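Local coordinates for ATP-dependent RNA helicase HrpB (Escherichia coli, PDB 6EUD), which hydrolyses ATP to ADP and phosphate as a bacterial DExH-box NTPase of the DEAH/RHA group and probably acts as an RNA helicase, at residues E209-R212 with S217-L220; Q229-Q234 with V271-N276; G267-V272 with I287-D292. All coordinates share one frame; numbering follows the deposited sequence.

Contact 1 of 3, residues E209-R212 with S217-L220; sequences EMLR and SLLL
With CG anti to the backbone N (chi1 -173°), Leu218 sends CD1 from strand 217-221 to helix 199-213, whereas Leu211 on the helix has CG beside its own backbone N (chi1 -66°), a torsion that swings its CD2 methyl in to meet the strand. The two leucines cross at about a right angle, and Leu211 CD2 comes to 3.7 Å from Leu218 CD1. The same methyl of Leu211 also lies 4.1 Å from Leu218 CB, so it sits against the root of the strand side chain as well as its end. Met210 approaches obliquely and uses the near part of its chain, with CB and CG each 4.1 Å from Leu218 CD1. One methyl of Leu218 is thus shared between two consecutive helix residues.

On the part of the helix turned from this contact, Arg212 holds Glu209 side-on in a salt bridge. Arg212 NE gives a nearly straight bond of 3.1 Å to Glu209 OE1, met from above the carboxylate plane. Arg212 NH2 lies 3.0 Å from Glu209 OE2 on the syn side, tilted somewhat out of that plane. Both oxygens stay close to the guanidinium plane, and Gln213 is a further partner of Glu209 OE2.

The strand is central in its sheet, bonded through its backbone to strands 269-274 and 287-302, and Leu218 also touches Val271 and Leu289. Helix and strand follow each other in the chain of this RecA-like helicase domain. The chemistry separates by side: the buried interface is apolar and rests on aliphatic carbons alone, while the charged pair lies apart from it.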
loop_
_atom_site.group_PDB
_atom_site.type_symbol
_atom_site.label_atom_id
_atom_site.label_comp_id
_atom_site.label_asym_id
_atom_site.label_seq_id
_atom_site.Cartn_x
_atom_site.Cartn_y
_atom_site.Cartn_z
ATOM N N GLU A 209 -26.890 29.759 3.439
ATOM C CA GLU A 209 -28.161 29.586 2.771
ATOM C C GLU A 209 -29.018 28.529 3.472
ATOM O O GLU A 209 -30.235 28.665 3.548
ATOM C CB GLU A 209 -27.940 29.226 1.304
ATOM C CG GLU A 209 -29.228 28.954 0.510
ATOM C CD GLU A 209 -30.141 30.188 0.380
ATOM O OE1 GLU A 209 -29.707 31.319 0.714
ATOM O OE2 GLU A 209 -31.297 30.024 -0.066
ATOM N N MET A 210 -28.396 27.473 3.982
ATOM C CA MET A 210 -29.135 26.500 4.774
ATOM C C MET A 210 -29.715 27.106 6.065
ATOM O O MET A 210 -30.846 26.812 6.458
ATOM C CB MET A 210 -28.248 25.313 5.106
ATOM C CG MET A 210 -29.050 24.112 5.586
ATOM S SD MET A 210 -28.581 22.638 4.756
ATOM C CE MET A 210 -29.603 21.512 5.620
ATOM N N LEU A 211 -28.927 27.965 6.698
ATOM C CA LEU A 211 -29.337 28.659 7.903
ATOM C C LEU A 211 -30.515 29.572 7.613
ATOM O O LEU A 211 -31.367 29.799 8.461
ATOM C CB LEU A 211 -28.169 29.472 8.472
ATOM C CG LEU A 211 -26.988 28.644 8.986
ATOM C CD1 LEU A 211 -25.822 29.535 9.403
ATOM C CD2 LEU A 211 -27.434 27.778 10.137
ATOM N N ARG A 212 -30.554 30.101 6.401
ATOM C CA ARG A 212 -31.588 31.052 6.031
ATOM C C ARG A 212 -32.911 30.351 5.758
ATOM O O ARG A 212 -33.963 30.887 6.045
ATOM C CB ARG A 212 -31.163 31.853 4.805
ATOM C CG ARG A 212 -32.071 33.051 4.486
ATOM C CD ARG A 212 -31.753 33.660 3.117
ATOM N NE ARG A 212 -32.120 32.758 2.026
ATOM C CZ ARG A 212 -33.353 32.637 1.534
ATOM N NH1 ARG A 212 -34.353 33.366 2.029
ATOM N NH2 ARG A 212 -33.597 31.787 0.542
ATOM N N SER A 217 -29.909 24.104 14.766
ATOM C CA SER A 217 -28.456 24.172 14.795
ATOM C C SER A 217 -27.898 23.222 13.762
ATOM O O SER A 217 -28.555 22.250 13.362
ATOM C CB SER A 217 -27.895 23.849 16.179
ATOM O OG SER A 217 -28.130 24.928 17.066
ATOM N N LEU A 218 -26.670 23.515 13.349
ATOM C CA LEU A 218 -26.110 22.951 12.149
ATOM C C LEU A 218 -24.721 22.402 12.420
ATOM O O LEU A 218 -23.899 23.073 13.052
ATOM C CB LEU A 218 -26.065 24.019 11.048
ATOM C CG LEU A 218 -25.663 23.654 9.615
ATOM C CD1 LEU A 218 -26.268 24.665 8.606
ATOM C CD2 LEU A 218 -24.155 23.637 9.505
ATOM N N LEU A 219 -24.467 21.194 11.912
ATOM C CA LEU A 219 -23.163 20.546 12.019
ATOM C C LEU A 219 -22.505 20.471 10.637
ATOM O O LEU A 219 -23.040 19.871 9.693
ATOM C CB LEU A 219 -23.289 19.136 12.619
ATOM C CG LEU A 219 -22.006 18.288 12.737
ATOM C CD1 LEU A 219 -20.901 18.947 13.612
ATOM C CD2 LEU A 219 -22.361 16.904 13.276
ATOM N N LEU A 220 -21.341 21.088 10.536
ATOM C CA LEU A 220 -20.620 21.193 9.276
ATOM C C LEU A 220 -19.358 20.333 9.311
ATOM O O LEU A 220 -18.470 20.589 10.124
ATOM C CB LEU A 220 -20.271 22.661 9.009
ATOM C CG LEU A 220 -19.312 23.012 7.878
ATOM C CD1 LEU A 220 -19.797 22.461 6.535
ATOM C CD2 LEU A 220 -19.134 24.541 7.823
#

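Contact 2 of 3, residues Q229-Q234 with V271-N276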
loop_
_atom_site.group_PDB
_atom_site.type_symbol
_atom_site.label_atom_id
_atom_site.label_comp_id
_atom_site.label_asym_id
_atom_site.label_seq_id
_atom_site.Cartn_x
_atom_site.Cartn_y
_atom_site.Cartn_z
ATOM N N GLN A 229 -10.906 26.758 10.081
ATOM C CA GLN A 229 -10.589 28.159 10.364
ATOM C C GLN A 229 -11.028 29.069 9.224
ATOM O O GLN A 229 -11.665 30.111 9.446
ATOM C CB GLN A 229 -9.096 28.324 10.614
ATOM C CG GLN A 229 -8.572 27.510 11.760
ATOM C CD GLN A 229 -7.088 27.719 11.984
ATOM O OE1 GLN A 229 -6.428 28.408 11.208
ATOM N NE2 GLN A 229 -6.558 27.132 13.055
ATOM N N ARG A 230 -10.708 28.671 7.996
ATOM C CA ARG A 230 -11.008 29.513 6.841
ATOM C C ARG A 230 -12.509 29.648 6.573
ATOM O O ARG A 230 -12.975 30.751 6.243
ATOM C CB ARG A 230 -10.279 28.990 5.596
ATOM C CG ARG A 230 -8.786 29.308 5.622
ATOM C CD ARG A 230 -8.076 28.900 4.345
ATOM N NE ARG A 230 -8.018 27.449 4.213
ATOM C CZ ARG A 230 -7.103 26.684 4.792
ATOM N NH1 ARG A 230 -6.170 27.223 5.562
ATOM N NH2 ARG A 230 -7.126 25.375 4.602
ATOM N N VAL A 231 -13.258 28.549 6.713
ATOM C CA VAL A 231 -14.690 28.606 6.485
ATOM C C VAL A 231 -15.319 29.442 7.592
ATOM O O VAL A 231 -16.265 30.209 7.356
ATOM C CB VAL A 231 -15.340 27.204 6.446
ATOM C CG1 VAL A 231 -16.853 27.315 6.573
ATOM C CG2 VAL A 231 -14.942 26.459 5.185
ATOM N N GLN A 232 -14.772 29.311 8.796
ATOM C CA GLN A 232 -15.271 30.066 9.931
ATOM C C GLN A 232 -15.203 31.572 9.657
ATOM O O GLN A 232 -16.175 32.300 9.891
ATOM C CB GLN A 232 -14.492 29.722 11.206
ATOM C CG GLN A 232 -15.027 30.455 12.434
ATOM C CD GLN A 232 -14.413 29.960 13.726
ATOM O OE1 GLN A 232 -13.478 29.166 13.709
ATOM N NE2 GLN A 232 -14.934 30.424 14.851
ATOM N N GLU A 233 -14.061 32.027 9.150
ATOM C CA GLU A 233 -13.898 33.429 8.800
ATOM C C GLU A 233 -14.889 33.853 7.710
ATOM O O GLU A 233 -15.483 34.927 7.805
ATOM C CB GLU A 233 -12.464 33.705 8.353
ATOM C CG GLU A 233 -12.258 35.107 7.831
ATOM C CD GLU A 233 -10.797 35.487 7.774
ATOM O OE1 GLU A 233 -9.959 34.663 8.197
ATOM O OE2 GLU A 233 -10.488 36.609 7.313
ATOM N N GLN A 234 -15.076 33.013 6.689
ATOM C CA GLN A 234 -15.998 33.350 5.606
ATOM C C GLN A 234 -17.433 33.336 6.090
ATOM O O GLN A 234 -18.262 34.119 5.628
ATOM C CB GLN A 234 -15.835 32.391 4.422
ATOM C CG GLN A 234 -14.483 32.511 3.756
ATOM C CD GLN A 234 -14.146 33.964 3.430
ATOM O OE1 GLN A 234 -14.990 34.709 2.933
ATOM N NE2 GLN A 234 -12.921 34.377 3.735
ATOM N N VAL A 271 -23.499 26.883 14.709
ATOM C CA VAL A 271 -22.861 26.133 13.650
ATOM C C VAL A 271 -21.611 25.478 14.209
ATOM O O VAL A 271 -20.686 26.160 14.629
ATOM C CB VAL A 271 -22.480 27.017 12.458
ATOM C CG1 VAL A 271 -21.719 26.190 11.407
ATOM C CG2 VAL A 271 -23.728 27.669 11.862
ATOM N N VAL A 272 -21.590 24.155 14.220
ATOM C CA VAL A 272 -20.427 23.440 14.693
ATOM C C VAL A 272 -19.610 23.017 13.491
ATOM O O VAL A 272 -20.092 22.304 12.614
ATOM C CB VAL A 272 -20.807 22.218 15.550
ATOM C CG1 VAL A 272 -19.579 21.486 15.990
ATOM C CG2 VAL A 272 -21.579 22.657 16.762
ATOM N N LEU A 273 -18.375 23.498 13.441
ATOM C CA LEU A 273 -17.462 23.175 12.362
ATOM C C LEU A 273 -16.513 22.094 12.879
ATOM O O LEU A 273 -15.715 22.329 13.775
ATOM C CB LEU A 273 -16.703 24.423 11.893
ATOM C CG LEU A 273 -17.472 25.708 11.518
ATOM C CD1 LEU A 273 -17.706 26.622 12.731
ATOM C CD2 LEU A 273 -16.768 26.474 10.387
ATOM N N ALA A 274 -16.607 20.898 12.318
ATOM C CA ALA A 274 -15.880 19.760 12.861
ATOM C C ALA A 274 -15.234 18.928 11.771
ATOM O O ALA A 274 -15.621 19.014 10.595
ATOM C CB ALA A 274 -16.820 18.887 13.704
ATOM N N THR A 275 -14.246 18.131 12.172
ATOM C CA THR A 275 -13.699 17.063 11.340
ATOM C C THR A 275 -14.525 15.804 11.558
ATOM O O THR A 275 -15.430 15.809 12.399
ATOM C CB THR A 275 -12.250 16.769 11.693
ATOM O OG1 THR A 275 -12.201 16.331 13.054
ATOM C CG2 THR A 275 -11.402 18.017 11.539
ATOM N N ASN A 276 -14.197 14.709 10.867
ATOM C CA ASN A 276 -15.030 13.502 10.983
ATOM C C ASN A 276 -14.971 12.795 12.346
ATOM O O ASN A 276 -15.560 11.733 12.524
ATOM C CB ASN A 276 -14.706 12.501 9.866
ATOM C CG ASN A 276 -13.258 12.095 9.832
ATOM O OD1 ASN A 276 -12.461 12.458 10.704
ATOM N ND2 ASN A 276 -12.901 11.335 8.802
#
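Leu273, Gln232 and Val231 carry the contact between helix 225-236 and strand 269-274, and Leu273 contributes the largest share of the buried surface. From the strand its side chain points at the helix with CG beside the backbone N (chi1 -52°), and a single methyl, CD2, does the touching. Leu273 CD2 meets the helix where Val231 passes into Gln232, lying 3.9 Å from Val231 CG1 and 3.8 Å from the backbone Gln232 N.

Gln232 takes part through the base of its side chain, with CB 4.0 Å from Leu273 CD2. Beyond CG the chain is extended and leads the amide away from the leucine methyl, so the aliphatic root supplies the packing here; the side chain also touches Leu245 and Pro247 of strand 243-248. Gln232 is partly exposed, in contrast to the buried Leu273 and Val231.

Val231 faces the strand directly. Its CG1 stands anti to the backbone N (chi1 165°) and is the branch that meets the leucine, the two side chains passing each other obliquely. Leu220 of strand 217-221 adjoins both Val231 and Leu273, and Ile228, earlier on the same helix, also touches Leu273, so Leu220 and Ile228 add apolar contacts to the leucine. All the contacts across the two segments are van der Waals in kind.

Strand 269-274 is paired in parallel with strand 217-221 and with strand 243-248, and helix 225-236 packs across this part of the sheet. Strand 217-221, helix 225-236 and strand 243-248 follow one another in the chain as a beta-alpha-beta crossover, typical of the C-terminal RecA-like domain in superfamily 2 helicases.

Contact 3 of 3, residues G267-V272 with I287-D292; sequences GMRKVV and IRLVVD
Arg269 and Leu289 meet at a slant, the leucine methyl CD1 lying at the edge of the guanidinium and near its plane, 3.8 Å from Arg269 NH2. The arginine reaches this place by a bend at chi3 (-56°), which brings the guanidinium close to Leu289 of strand 287-302. Its polar atoms are engaged elsewhere: NH1 bonds to the carbonyl oxygen of Leu211, and NH2 to those of Glu214 and Gly216. The guanidinium thus ties the strand to the end of helix 199-213 and the turn after it.

The second meeting is between Lys270 and Ile287, whose side chains stand at about a right angle. Ile287 CD1 approaches the flank of the lysine chain, 4.0 Å from Lys270 CE, and the lysine is fully extended beyond CG.

Segments 269-272 and 287-292 run in the same general direction, 30° apart, with their axes 9.0 Å from each other at the closest approach. Their strands are not neighbours: strand 217-221 lies between them and pairs in parallel with both, within the mixed sheet of the C-terminal RecA-like helicase domain. The contact across that middle strand is made by side-chain ends, with Arg269 and Lys270 the long ones, and Leu219 of the middle strand touches both Val272 and Ile287.

Val272 adds a looser apolar touch, with CG2 4.5 Å from Ile287 CD1. Within the two segments that methyl meets the lysine CE and Val272. Past CE, the ammonium of Lys270 is held by three carbonyl oxygens, those of Ala260, Leu262 and Glu285, which gather a buried charge among backbone acceptors at the end of helix 256-261 and in loops.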
loop_
_atom_site.group_PDB
_atom_site.type_symbol
_atom_site.label_atom_id
_atom_site.label_comp_id
_atom_site.label_asym_id
_atom_site.label_seq_id
_atom_site.Cartn_x
_atom_site.Cartn_y
_atom_site.Cartn_z
ATOM N N GLY A 267 -32.328 31.339 22.626
ATOM C CA GLY A 267 -32.466 32.447 21.697
ATOM C C GLY A 267 -31.511 32.383 20.520
ATOM O O GLY A 267 -31.628 33.160 19.566
ATOM N N MET A 268 -30.561 31.458 20.573
ATOM C CA MET A 268 -29.560 31.382 19.524
ATOM C C MET A 268 -29.415 29.976 18.931
ATOM O O MET A 268 -29.934 29.000 19.460
ATOM C CB MET A 268 -28.219 31.873 20.067
ATOM C CG MET A 268 -28.242 33.349 20.495
ATOM S SD MET A 268 -26.579 33.930 20.811
ATOM C CE MET A 268 -26.024 32.690 21.974
ATOM N N ARG A 269 -28.727 29.900 17.805
ATOM C CA ARG A 269 -28.455 28.641 17.129
ATOM C C ARG A 269 -26.958 28.553 16.906
ATOM O O ARG A 269 -26.297 29.578 16.826
ATOM C CB ARG A 269 -29.213 28.563 15.800
ATOM C CG ARG A 269 -28.831 29.663 14.806
ATOM C CD ARG A 269 -29.881 29.870 13.729
ATOM N NE ARG A 269 -30.180 28.642 13.010
ATOM C CZ ARG A 269 -30.702 28.610 11.792
ATOM N NH1 ARG A 269 -30.968 29.747 11.164
ATOM N NH2 ARG A 269 -30.952 27.447 11.195
ATOM N N LYS A 270 -26.417 27.347 16.795
ATOM C CA LYS A 270 -24.980 27.194 16.586
ATOM C C LYS A 270 -24.622 26.476 15.289
ATOM O O LYS A 270 -25.340 25.591 14.822
ATOM C CB LYS A 270 -24.348 26.452 17.772
ATOM C CG LYS A 270 -24.791 25.009 17.882
ATOM C CD LYS A 270 -24.158 24.275 19.064
ATOM C CE LYS A 270 -24.630 22.828 19.056
ATOM N NZ LYS A 270 -24.099 22.021 20.164
ATOM N N VAL A 271 -23.499 26.883 14.709
ATOM C CA VAL A 271 -22.861 26.133 13.650
ATOM C C VAL A 271 -21.611 25.478 14.209
ATOM O O VAL A 271 -20.686 26.160 14.629
ATOM C CB VAL A 271 -22.480 27.017 12.458
ATOM C CG1 VAL A 271 -21.719 26.190 11.407
ATOM C CG2 VAL A 271 -23.728 27.669 11.862
ATOM N N VAL A 272 -21.590 24.155 14.220
ATOM C CA VAL A 272 -20.427 23.440 14.693
ATOM C C VAL A 272 -19.610 23.017 13.491
ATOM O O VAL A 272 -20.092 22.304 12.614
ATOM C CB VAL A 272 -20.807 22.218 15.550
ATOM C CG1 VAL A 272 -19.579 21.486 15.990
ATOM C CG2 VAL A 272 -21.579 22.657 16.762
ATOM N N ILE A 287 -28.514 19.269 17.298
ATOM C CA ILE A 287 -28.322 19.347 15.849
ATOM C C ILE A 287 -29.493 18.746 15.094
ATOM O O ILE A 287 -29.917 17.640 15.420
ATOM C CB ILE A 287 -27.010 18.627 15.420
ATOM C CG1 ILE A 287 -25.814 19.215 16.180
ATOM C CG2 ILE A 287 -26.797 18.738 13.914
ATOM C CD1 ILE A 287 -25.496 20.698 15.821
ATOM N N ARG A 288 -30.019 19.468 14.099
ATOM C CA ARG A 288 -30.983 18.877 13.147
ATOM C C ARG A 288 -30.632 19.217 11.680
ATOM O O ARG A 288 -31.296 18.770 10.760
ATOM C CB ARG A 288 -32.424 19.317 13.472
ATOM C CG ARG A 288 -32.774 20.705 13.031
ATOM C CD ARG A 288 -34.280 20.981 13.140
ATOM N NE ARG A 288 -35.066 20.218 12.166
ATOM C CZ ARG A 288 -35.529 20.704 11.014
ATOM N NH1 ARG A 288 -35.287 21.959 10.666
ATOM N NH2 ARG A 288 -36.241 19.931 10.208
ATOM N N LEU A 289 -29.572 19.997 11.477
ATOM C CA LEU A 289 -29.038 20.301 10.141
ATOM C C LEU A 289 -27.582 19.843 10.023
ATOM O O LEU A 289 -26.762 20.144 10.887
ATOM C CB LEU A 289 -29.113 21.799 9.850
ATOM C CG LEU A 289 -30.481 22.465 10.061
ATOM C CD1 LEU A 289 -30.389 23.955 9.798
ATOM C CD2 LEU A 289 -31.535 21.818 9.181
ATOM N N VAL A 290 -27.260 19.120 8.956
ATOM C CA VAL A 290 -25.882 18.799 8.653
ATOM C C VAL A 290 -25.469 19.374 7.277
ATOM O O VAL A 290 -26.234 19.365 6.297
ATOM C CB VAL A 290 -25.658 17.269 8.711
ATOM C CG1 VAL A 290 -24.408 16.844 7.951
ATOM C CG2 VAL A 290 -25.613 16.784 10.180
ATOM N N VAL A 291 -24.257 19.907 7.217
ATOM C CA VAL A 291 -23.664 20.230 5.939
ATOM C C VAL A 291 -22.388 19.431 5.832
ATOM O O VAL A 291 -21.487 19.551 6.652
ATOM C CB VAL A 291 -23.389 21.752 5.753
ATOM C CG1 VAL A 291 -22.689 22.002 4.414
ATOM C CG2 VAL A 291 -24.700 22.554 5.844
ATOM N N ASP A 292 -22.335 18.605 4.799
ATOM C CA ASP A 292 -21.266 17.650 4.595
ATOM C C ASP A 292 -20.482 17.987 3.314
ATOM O O ASP A 292 -21.013 17.870 2.180
ATOM C CB ASP A 292 -21.851 16.227 4.534
ATOM C CG ASP A 292 -20.827 15.188 4.105
ATOM O OD1 ASP A 292 -19.626 15.348 4.425
ATOM O OD2 ASP A 292 -21.226 14.209 3.441
#

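How the contacts relate
All three contacts belong to one mixed sheet and its helices in the C-terminal helicase region. Contacts 1 and 3 nearly coincide, their centres about 5 Å apart, and the backbone joins them through Leu219 N to Leu289 O and Leu220 N to Val272 O. The centre of contact 2 lies about 12 Å from each of the others. Along the chain contact 1 closes first; contact 2 opens next at helix 225-236, and contact 3 opens on strand 269-274, where contact 2 ends, so the two share Val271 and Val272. Together they join helices 199-213 and 225-236 to three adjacent parallel strands, forming one compact core of the C-terminal RecA-like domain.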